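Local coordinates for protein integral membrane indolylacetylinositol arabinosyltransferase EmbB (Mycolicibacterium smegmatis MC2 155, PDB 7BVC) that probably polymerises arabinose into the arabinan of cell-wall arabinogalactan as a membrane-embedded glycosyltransferase, and binds the drug ethambutol, at residues B[881-890]-B[926-937]; B[899-907]-B[916-924]. One frame throughout, in Å; residues are numbered along the deposited sequence.

Contact 1. Residues B[881-890]-B[926-937]; sequences QTVDLEYATR and DAVAVRVVAEDL. With CA (calcium ion), chain K.
Glu886 and Arg931 stand side by side on one face of an antiparallel strand pair and join in a salt bridge, Glu886 OE1 lying 3.2 Å from Arg931 NH1. The oxygen sits at the edge of the guanidinium, which meets it from above the carboxylate plane; a longer, weak bond from Arg931 NE goes to the same atom. Arg931 leaves the backbone with CG between N and the carbonyl carbon (chi1 70°) and then runs fully extended, which brings its head level with the carboxylate. The other carboxylate oxygen, Glu886 OE2, pairs with Arg901, so one buried acid is held between two arginines and is probably kept ionised by them. Farther along this face, Val933 CG2 rests 3.6 Å from Asp884 CB.

The opposite face is largely apolar. Val930 CG1 fits against the end of Leu885, 3.5 Å from CD1, while Val883 spreads its two methyls, CG1 to Val932 CG1 and CG2 to Ala934 CB. Strand 945-947 lies beyond Val883 and Ala934.

Between the two faces, in the plane of the sheet, run paired backbone bonds, such as Glu886 N to Arg931 O (2.9 Å) and its return bond. At the far end the Gln881 side chain, bent at chi2, brings OE1 to 2.8 Å from Leu937 N, the donor standing above the amide plane. Gln881 CG also packs beside Asp936 OD1, next to the carboxylate oxygen OD2 that binds the calcium ion at 2.7 Å; the carbonyls of Ser938 and Asp943 complete the protein ligands. Two central strands of a four-stranded antiparallel sheet, one leading straight into a calcium site, are consistent with a galactose-binding-like beta-sandwich in the EmbC C-terminal domain.

Contact 2. Residues B[899-907]-B[916-924]; sequences AGRVTPYDV and LRYPRSEIP
Arg917 faces Tyr905 across a splayed pair of chains, and its side chain is met along much of its length. CB touches Tyr905 CB at 3.7 Å. The chain then bends at chi2 (87°), carrying CD past the backbone carbonyl, 3.3 Å from Tyr905 O. At the tip the guanidinium lies with one face against Val907, whose CG1 sits over that face, offset toward the rim, 3.7 Å from both NH1 and NH2. The backbones are less closely tied: Tyr905 N reaches Arg917 O through a single weak, bent bond.

Residues 916-918 form the end of strand 914-918, an outermost strand of a four-stranded antiparallel sheet in the C-terminal domain, and the irregular 899-907 run passes along it as the connection from strand 897-898.

Side-chain packing does most of the joining. The Tyr918 ring lies alongside Pro904, with CE1 3.6 Å from Pro904 CB. Val902 slides past the same ring in the opposite direction, its CG1 3.7 Å from Tyr918 CD1. Tyr905 turns its own ring edge to Pro919, CE2 approaching CD at 3.8 Å, the two side chains crossing at about a right angle. The Tyr918 side chain also touches Ile862 of the neighbouring strand 860-866.

Overall arrangement
From the N-terminal side, the chain first lays down strand 882-889, turns through strand 897-898 beside it, and continues as 899-907. Residues 908-915 then bring it back, and contact 2 closes this short loop. Strand 929-936 follows, and its return to 881-890 in contact 1 closes the larger loop, with contact 2 nested entirely inside. The centres of the two contacts lie about 9 Å apart. A probable hydrogen bond of 3.0 Å from Val902 N to Leu885 O joins them directly. Contact 1 pairs the two central strands of one four-stranded sheet, while contact 2 packs the connection leading from that sheet against the edge strand 914-918 of the second.

Contact 1. Residues B[881-890]-B[926-937]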
loop_
_atom_site.group_PDB
_atom_site.type_symbol
_atom_site.label_atom_id
_atom_site.label_comp_id
_atom_site.label_asym_id
_atom_site.label_seq_id
_atom_site.Cartn_x
_atom_site.Cartn_y
_atom_site.Cartn_z
ATOM N N GLN B 881 -18.332 -11.911 -25.066
ATOM C CA GLN B 881 -19.171 -12.069 -26.244
ATOM C C GLN B 881 -18.476 -11.478 -27.469
ATOM O O GLN B 881 -17.529 -10.695 -27.362
ATOM C CB GLN B 881 -20.533 -11.419 -26.016
ATOM C CG GLN B 881 -21.162 -11.787 -24.685
ATOM C CD GLN B 881 -21.096 -13.274 -24.397
ATOM O OE1 GLN B 881 -21.466 -14.098 -25.234
ATOM N NE2 GLN B 881 -20.617 -13.625 -23.212
ATOM N N THR B 882 -18.952 -11.859 -28.653
ATOM C CA THR B 882 -18.180 -11.651 -29.871
ATOM C C THR B 882 -18.831 -10.625 -30.784
ATOM O O THR B 882 -20.054 -10.603 -30.945
ATOM C CB THR B 882 -17.994 -12.963 -30.641
ATOM O OG1 THR B 882 -19.269 -13.456 -31.065
ATOM C CG2 THR B 882 -17.324 -14.001 -29.759
ATOM N N VAL B 883 -17.995 -9.773 -31.371
ATOM C CA VAL B 883 -18.355 -8.923 -32.500
ATOM C C VAL B 883 -17.210 -9.003 -33.498
ATOM O O VAL B 883 -16.079 -8.622 -33.176
ATOM C CB VAL B 883 -18.612 -7.464 -32.088
ATOM C CG1 VAL B 883 -18.852 -6.606 -33.321
ATOM C CG2 VAL B 883 -19.797 -7.379 -31.146
ATOM N N ASP B 884 -17.497 -9.496 -34.701
ATOM C CA ASP B 884 -16.458 -9.703 -35.699
ATOM C C ASP B 884 -16.812 -9.004 -37.003
ATOM O O ASP B 884 -17.766 -8.222 -37.056
ATOM C CB ASP B 884 -16.227 -11.196 -35.936
ATOM C CG ASP B 884 -15.382 -11.831 -34.851
ATOM O OD1 ASP B 884 -14.824 -11.089 -34.019
ATOM O OD2 ASP B 884 -15.273 -13.076 -34.827
ATOM N N LEU B 885 -16.048 -9.274 -38.058
ATOM C CA LEU B 885 -16.219 -8.566 -39.322
ATOM C C LEU B 885 -16.024 -9.558 -40.458
ATOM O O LEU B 885 -14.908 -10.036 -40.675
ATOM C CB LEU B 885 -15.227 -7.415 -39.435
ATOM C CG LEU B 885 -15.598 -6.330 -40.437
ATOM C CD1 LEU B 885 -16.543 -5.343 -39.785
ATOM C CD2 LEU B 885 -14.360 -5.631 -40.968
ATOM N N GLU B 886 -17.095 -9.858 -41.182
ATOM C CA GLU B 886 -17.013 -10.749 -42.330
ATOM C C GLU B 886 -16.842 -9.941 -43.607
ATOM O O GLU B 886 -17.496 -8.913 -43.796
ATOM C CB GLU B 886 -18.264 -11.622 -42.424
ATOM C CG GLU B 886 -18.188 -12.899 -41.614
ATOM C CD GLU B 886 -18.924 -14.045 -42.271
ATOM O OE1 GLU B 886 -19.597 -13.809 -43.294
ATOM O OE2 GLU B 886 -18.827 -15.182 -41.767
ATOM N N TYR B 887 -15.956 -10.409 -44.482
ATOM C CA TYR B 887 -15.720 -9.770 -45.768
ATOM C C TYR B 887 -16.023 -10.750 -46.889
ATOM O O TYR B 887 -15.709 -11.940 -46.793
ATOM C CB TYR B 887 -14.283 -9.253 -45.884
ATOM C CG TYR B 887 -13.206 -10.257 -45.547
ATOM C CD1 TYR B 887 -12.711 -11.126 -46.508
ATOM C CD2 TYR B 887 -12.666 -10.319 -44.270
ATOM C CE1 TYR B 887 -11.720 -12.034 -46.206
ATOM C CE2 TYR B 887 -11.674 -11.225 -43.958
ATOM C CZ TYR B 887 -11.205 -12.081 -44.930
ATOM O OH TYR B 887 -10.217 -12.987 -44.622
ATOM N N ALA B 888 -16.640 -10.243 -47.949
ATOM C CA ALA B 888 -17.130 -11.055 -49.051
ATOM C C ALA B 888 -16.275 -10.840 -50.295
ATOM O O ALA B 888 -15.381 -9.993 -50.330
ATOM C CB ALA B 888 -18.599 -10.737 -49.338
ATOM N N THR B 889 -16.562 -11.633 -51.329
ATOM C CA THR B 889 -15.898 -11.525 -52.622
ATOM C C THR B 889 -16.958 -11.545 -53.716
ATOM O O THR B 889 -18.151 -11.715 -53.451
ATOM C CB THR B 889 -14.881 -12.654 -52.842
ATOM O OG1 THR B 889 -15.569 -13.841 -53.257
ATOM C CG2 THR B 889 -14.097 -12.946 -51.571
ATOM N N ARG B 890 -16.515 -11.367 -54.957
ATOM C CA ARG B 890 -17.399 -11.400 -56.113
ATOM C C ARG B 890 -17.459 -12.809 -56.697
ATOM O O ARG B 890 -16.985 -13.782 -56.103
ATOM C CB ARG B 890 -16.944 -10.407 -57.179
ATOM C CG ARG B 890 -17.348 -8.970 -56.943
ATOM C CD ARG B 890 -16.753 -8.083 -58.017
ATOM N NE ARG B 890 -15.304 -7.974 -57.886
ATOM C CZ ARG B 890 -14.509 -7.451 -58.812
ATOM N NH1 ARG B 890 -15.024 -6.990 -59.944
ATOM N NH2 ARG B 890 -13.201 -7.388 -58.610
ATOM N N ASP B 926 -9.218 -8.353 -52.784
ATOM C CA ASP B 926 -10.345 -8.820 -53.576
ATOM C C ASP B 926 -11.649 -8.757 -52.791
ATOM O O ASP B 926 -12.707 -9.102 -53.326
ATOM C CB ASP B 926 -10.076 -10.244 -54.076
ATOM C CG ASP B 926 -10.927 -10.621 -55.278
ATOM O OD1 ASP B 926 -10.387 -10.618 -56.404
ATOM O OD2 ASP B 926 -12.118 -10.951 -55.103
ATOM N N ALA B 927 -11.602 -8.299 -51.542
ATOM C CA ALA B 927 -12.816 -8.153 -50.751
ATOM C C ALA B 927 -13.712 -7.081 -51.352
ATOM O O ALA B 927 -13.242 -6.034 -51.802
ATOM C CB ALA B 927 -12.474 -7.806 -49.306
ATOM N N VAL B 928 -15.018 -7.350 -51.361
ATOM C CA VAL B 928 -15.991 -6.496 -52.020
ATOM C C VAL B 928 -16.913 -5.806 -51.026
ATOM O O VAL B 928 -17.266 -4.636 -51.210
ATOM C CB VAL B 928 -16.810 -7.297 -53.052
ATOM C CG1 VAL B 928 -17.706 -6.376 -53.861
ATOM C CG2 VAL B 928 -15.874 -8.070 -53.952
ATOM N N ALA B 929 -17.311 -6.502 -49.964
ATOM C CA ALA B 929 -18.217 -5.925 -48.987
ATOM C C ALA B 929 -17.885 -6.466 -47.607
ATOM O O ALA B 929 -17.113 -7.414 -47.451
ATOM C CB ALA B 929 -19.677 -6.208 -49.340
ATOM N N VAL B 930 -18.520 -5.864 -46.605
ATOM C CA VAL B 930 -18.199 -6.085 -45.201
ATOM C C VAL B 930 -19.498 -6.075 -44.407
ATOM O O VAL B 930 -20.412 -5.300 -44.702
ATOM C CB VAL B 930 -17.209 -5.007 -44.701
ATOM C CG1 VAL B 930 -17.261 -4.867 -43.204
ATOM C CG2 VAL B 930 -15.794 -5.339 -45.146
ATOM N N ARG B 931 -19.589 -6.950 -43.406
ATOM C CA ARG B 931 -20.753 -6.973 -42.529
ATOM C C ARG B 931 -20.317 -7.352 -41.121
ATOM O O ARG B 931 -19.235 -7.901 -40.905
ATOM C CB ARG B 931 -21.830 -7.940 -43.026
ATOM C CG ARG B 931 -21.472 -9.407 -42.907
ATOM C CD ARG B 931 -22.606 -10.271 -43.425
ATOM N NE ARG B 931 -22.306 -11.694 -43.321
ATOM C CZ ARG B 931 -23.126 -12.658 -43.725
ATOM N NH1 ARG B 931 -22.773 -13.929 -43.595
ATOM N NH2 ARG B 931 -24.297 -12.350 -44.265
ATOM N N VAL B 932 -21.188 -7.053 -40.162
ATOM C CA VAL B 932 -20.918 -7.261 -38.744
ATOM C C VAL B 932 -21.656 -8.505 -38.278
ATOM O O VAL B 932 -22.864 -8.639 -38.502
ATOM C CB VAL B 932 -21.340 -6.038 -37.913
ATOM C CG1 VAL B 932 -20.900 -6.199 -36.467
ATOM C CG2 VAL B 932 -20.773 -4.765 -38.515
ATOM N N VAL B 933 -20.935 -9.410 -37.622
ATOM C CA VAL B 933 -21.518 -10.597 -37.009
ATOM C C VAL B 933 -21.311 -10.486 -35.502
ATOM O O VAL B 933 -20.176 -10.545 -35.013
ATOM C CB VAL B 933 -20.926 -11.899 -37.574
ATOM C CG1 VAL B 933 -21.441 -12.137 -38.981
ATOM C CG2 VAL B 933 -19.411 -11.847 -37.597
ATOM N N ALA B 934 -22.404 -10.296 -34.770
ATOM C CA ALA B 934 -22.364 -10.144 -33.325
ATOM C C ALA B 934 -23.138 -11.278 -32.672
ATOM O O ALA B 934 -24.134 -11.763 -33.217
ATOM C CB ALA B 934 -22.945 -8.797 -32.887
ATOM N N GLU B 935 -22.671 -11.700 -31.502
ATOM C CA GLU B 935 -23.278 -12.832 -30.814
ATOM C C GLU B 935 -22.998 -12.731 -29.323
ATOM O O GLU B 935 -21.847 -12.537 -28.911
ATOM C CB GLU B 935 -22.756 -14.153 -31.377
ATOM C CG GLU B 935 -23.470 -15.378 -30.846
ATOM C CD GLU B 935 -23.001 -16.650 -31.518
ATOM O OE1 GLU B 935 -22.086 -16.572 -32.364
ATOM O OE2 GLU B 935 -23.552 -17.727 -31.212
ATOM N N ASP B 936 -24.063 -12.864 -28.531
ATOM C CA ASP B 936 -24.029 -12.825 -27.073
ATOM C C ASP B 936 -24.742 -14.068 -26.559
ATOM O O ASP B 936 -25.964 -14.185 -26.691
ATOM C CB ASP B 936 -24.688 -11.552 -26.544
ATOM C CG ASP B 936 -25.068 -11.652 -25.078
ATOM O OD1 ASP B 936 -24.221 -11.332 -24.221
ATOM O OD2 ASP B 936 -26.217 -12.040 -24.783
ATOM N N LEU B 937 -23.983 -14.997 -25.978
ATOM C CA LEU B 937 -24.513 -16.293 -25.570
ATOM C C LEU B 937 -24.544 -16.480 -24.059
ATOM O O LEU B 937 -24.675 -17.617 -23.591
ATOM C CB LEU B 937 -23.702 -17.418 -26.212
ATOM C CG LEU B 937 -23.681 -17.462 -27.739
ATOM C CD1 LEU B 937 -22.874 -18.656 -28.214
ATOM C CD2 LEU B 937 -25.094 -17.508 -28.295
HETATM CA CA CA K . -27.067 -11.591 -22.260
#

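Contact 2. Residues B[899-907]-B[916-924]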
loop_
_atom_site.group_PDB
_atom_site.type_symbol
_atom_site.label_atom_id
_atom_site.label_comp_id
_atom_site.label_asym_id
_atom_site.label_seq_id
_atom_site.Cartn_x
_atom_site.Cartn_y
_atom_site.Cartn_z
ATOM N N ALA B 899 -16.741 -15.244 -46.936
ATOM C CA ALA B 899 -15.468 -15.959 -46.833
ATOM C C ALA B 899 -14.479 -15.056 -46.098
ATOM O O ALA B 899 -13.836 -14.196 -46.705
ATOM C CB ALA B 899 -14.947 -16.363 -48.204
ATOM N N GLY B 900 -14.359 -15.265 -44.792
ATOM C CA GLY B 900 -13.393 -14.555 -43.978
ATOM C C GLY B 900 -14.018 -13.982 -42.722
ATOM O O GLY B 900 -15.235 -13.914 -42.565
ATOM N N ARG B 901 -13.136 -13.555 -41.820
ATOM C CA ARG B 901 -13.533 -13.001 -40.533
ATOM C C ARG B 901 -12.322 -12.345 -39.887
ATOM O O ARG B 901 -11.216 -12.886 -39.952
ATOM C CB ARG B 901 -14.102 -14.090 -39.614
ATOM C CG ARG B 901 -14.653 -13.570 -38.302
ATOM C CD ARG B 901 -15.487 -14.626 -37.597
ATOM N NE ARG B 901 -16.804 -14.782 -38.207
ATOM C CZ ARG B 901 -17.124 -15.756 -39.052
ATOM N NH1 ARG B 901 -16.221 -16.666 -39.389
ATOM N NH2 ARG B 901 -18.347 -15.821 -39.557
ATOM N N VAL B 902 -12.537 -11.184 -39.274
ATOM C CA VAL B 902 -11.481 -10.424 -38.615
ATOM C C VAL B 902 -11.880 -10.181 -37.167
ATOM O O VAL B 902 -13.047 -9.901 -36.875
ATOM C CB VAL B 902 -11.206 -9.085 -39.333
ATOM C CG1 VAL B 902 -9.952 -8.432 -38.777
ATOM C CG2 VAL B 902 -11.080 -9.295 -40.833
ATOM N N THR B 903 -10.897 -10.290 -36.250
ATOM C CA THR B 903 -11.083 -10.058 -34.827
ATOM C C THR B 903 -10.603 -8.662 -34.443
ATOM O O THR B 903 -9.626 -8.157 -35.003
ATOM C CB THR B 903 -10.323 -11.100 -34.004
ATOM O OG1 THR B 903 -8.927 -10.778 -33.995
ATOM C CG2 THR B 903 -10.519 -12.490 -34.591
ATOM N N PRO B 904 -11.258 -8.013 -33.483
ATOM C CA PRO B 904 -11.009 -6.591 -33.239
ATOM C C PRO B 904 -9.780 -6.338 -32.377
ATOM O O PRO B 904 -9.174 -7.245 -31.804
ATOM C CB PRO B 904 -12.281 -6.147 -32.516
ATOM C CG PRO B 904 -12.689 -7.350 -31.757
ATOM C CD PRO B 904 -12.356 -8.525 -32.644
ATOM N N TYR B 905 -9.432 -5.059 -32.292
ATOM C CA TYR B 905 -8.347 -4.560 -31.452
ATOM C C TYR B 905 -8.971 -3.712 -30.348
ATOM O O TYR B 905 -9.188 -2.510 -30.526
ATOM C CB TYR B 905 -7.351 -3.745 -32.271
ATOM C CG TYR B 905 -6.249 -4.549 -32.912
ATOM C CD1 TYR B 905 -5.288 -5.187 -32.142
ATOM C CD2 TYR B 905 -6.156 -4.654 -34.292
ATOM C CE1 TYR B 905 -4.275 -5.915 -32.730
ATOM C CE2 TYR B 905 -5.148 -5.380 -34.887
ATOM C CZ TYR B 905 -4.212 -6.009 -34.104
ATOM O OH TYR B 905 -3.208 -6.733 -34.701
ATOM N N ASP B 906 -9.259 -4.336 -29.210
ATOM C CA ASP B 906 -9.822 -3.615 -28.078
ATOM C C ASP B 906 -8.718 -2.964 -27.257
ATOM O O ASP B 906 -7.698 -3.588 -26.958
ATOM C CB ASP B 906 -10.643 -4.555 -27.195
ATOM C CG ASP B 906 -11.934 -4.991 -27.855
ATOM O OD1 ASP B 906 -12.473 -4.220 -28.670
ATOM O OD2 ASP B 906 -12.414 -6.103 -27.560
ATOM N N VAL B 907 -8.917 -1.693 -26.910
ATOM C CA VAL B 907 -7.949 -0.973 -26.094
ATOM C C VAL B 907 -8.656 -0.299 -24.923
ATOM O O VAL B 907 -8.041 -0.020 -23.887
ATOM C CB VAL B 907 -7.170 0.050 -26.945
ATOM C CG1 VAL B 907 -8.078 1.182 -27.388
ATOM C CG2 VAL B 907 -5.964 0.573 -26.189
ATOM N N LEU B 916 -13.547 -0.473 -32.069
ATOM C CA LEU B 916 -12.962 -1.744 -32.462
ATOM C C LEU B 916 -12.260 -1.537 -33.794
ATOM O O LEU B 916 -12.871 -1.037 -34.746
ATOM C CB LEU B 916 -14.030 -2.831 -32.597
ATOM C CG LEU B 916 -15.202 -2.859 -31.612
ATOM C CD1 LEU B 916 -16.077 -4.076 -31.858
ATOM C CD2 LEU B 916 -14.734 -2.821 -30.172
ATOM N N ARG B 917 -10.987 -1.922 -33.854
ATOM C CA ARG B 917 -10.128 -1.660 -34.999
ATOM C C ARG B 917 -9.995 -2.906 -35.863
ATOM O O ARG B 917 -9.867 -4.020 -35.351
ATOM C CB ARG B 917 -8.736 -1.209 -34.548
ATOM C CG ARG B 917 -8.667 0.187 -33.948
ATOM C CD ARG B 917 -8.954 0.161 -32.458
ATOM N NE ARG B 917 -8.849 1.483 -31.850
ATOM C CZ ARG B 917 -7.824 1.880 -31.106
ATOM N NH1 ARG B 917 -6.813 1.055 -30.876
ATOM N NH2 ARG B 917 -7.809 3.100 -30.590
ATOM N N TYR B 918 -10.018 -2.707 -37.179
ATOM C CA TYR B 918 -9.754 -3.771 -38.143
ATOM C C TYR B 918 -8.832 -3.188 -39.204
ATOM O O TYR B 918 -9.282 -2.422 -40.071
ATOM C CB TYR B 918 -11.043 -4.303 -38.765
ATOM C CG TYR B 918 -12.087 -4.729 -37.760
ATOM C CD1 TYR B 918 -11.935 -5.895 -37.026
ATOM C CD2 TYR B 918 -13.223 -3.964 -37.545
ATOM C CE1 TYR B 918 -12.887 -6.287 -36.110
ATOM C CE2 TYR B 918 -14.177 -4.347 -36.627
ATOM C CZ TYR B 918 -14.002 -5.510 -35.913
ATOM O OH TYR B 918 -14.950 -5.900 -34.997
ATOM N N PRO B 919 -7.538 -3.490 -39.151
ATOM C CA PRO B 919 -6.626 -2.968 -40.169
ATOM C C PRO B 919 -6.961 -3.536 -41.535
ATOM O O PRO B 919 -7.313 -4.709 -41.675
ATOM C CB PRO B 919 -5.250 -3.440 -39.689
ATOM C CG PRO B 919 -5.535 -4.612 -38.815
ATOM C CD PRO B 919 -6.843 -4.322 -38.155
ATOM N N ARG B 920 -6.848 -2.688 -42.553
ATOM C CA ARG B 920 -7.190 -3.112 -43.903
ATOM C C ARG B 920 -6.086 -3.928 -44.564
ATOM O O ARG B 920 -6.141 -4.154 -45.777
ATOM C CB ARG B 920 -7.541 -1.903 -44.773
ATOM C CG ARG B 920 -8.690 -2.183 -45.727
ATOM C CD ARG B 920 -8.739 -1.203 -46.878
ATOM N NE ARG B 920 -9.024 0.156 -46.435
ATOM C CZ ARG B 920 -9.240 1.171 -47.262
ATOM N NH1 ARG B 920 -9.207 0.980 -48.573
ATOM N NH2 ARG B 920 -9.494 2.378 -46.780
ATOM N N SER B 921 -5.090 -4.372 -43.800
ATOM C CA SER B 921 -4.105 -5.316 -44.309
ATOM C C SER B 921 -4.565 -6.757 -44.162
ATOM O O SER B 921 -4.179 -7.608 -44.971
ATOM C CB SER B 921 -2.768 -5.125 -43.587
ATOM O OG SER B 921 -2.898 -5.367 -42.197
ATOM N N GLU B 922 -5.381 -7.048 -43.146
ATOM C CA GLU B 922 -5.966 -8.378 -43.018
ATOM C C GLU B 922 -6.965 -8.638 -44.137
ATOM O O GLU B 922 -6.959 -9.708 -44.756
ATOM C CB GLU B 922 -6.640 -8.525 -41.654
ATOM C CG GLU B 922 -5.901 -7.851 -40.513
ATOM C CD GLU B 922 -4.836 -8.736 -39.904
ATOM O OE1 GLU B 922 -4.672 -9.882 -40.374
ATOM O OE2 GLU B 922 -4.162 -8.288 -38.954
ATOM N N ILE B 923 -7.836 -7.671 -44.402
ATOM C CA ILE B 923 -8.814 -7.760 -45.480
ATOM C C ILE B 923 -8.068 -7.745 -46.808
ATOM O O ILE B 923 -7.346 -6.779 -47.099
ATOM C CB ILE B 923 -9.836 -6.616 -45.393
ATOM C CG1 ILE B 923 -10.168 -6.318 -43.931
ATOM C CG2 ILE B 923 -11.099 -6.965 -46.144
ATOM C CD1 ILE B 923 -11.086 -5.137 -43.744
ATOM N N PRO B 924 -8.205 -8.780 -47.643
ATOM C CA PRO B 924 -7.440 -8.826 -48.899
ATOM C C PRO B 924 -7.869 -7.763 -49.895
ATOM O O PRO B 924 -8.782 -6.976 -49.624
ATOM C CB PRO B 924 -7.724 -10.237 -49.429
ATOM C CG PRO B 924 -9.021 -10.621 -48.801
ATOM C CD PRO B 924 -9.016 -9.992 -47.444
#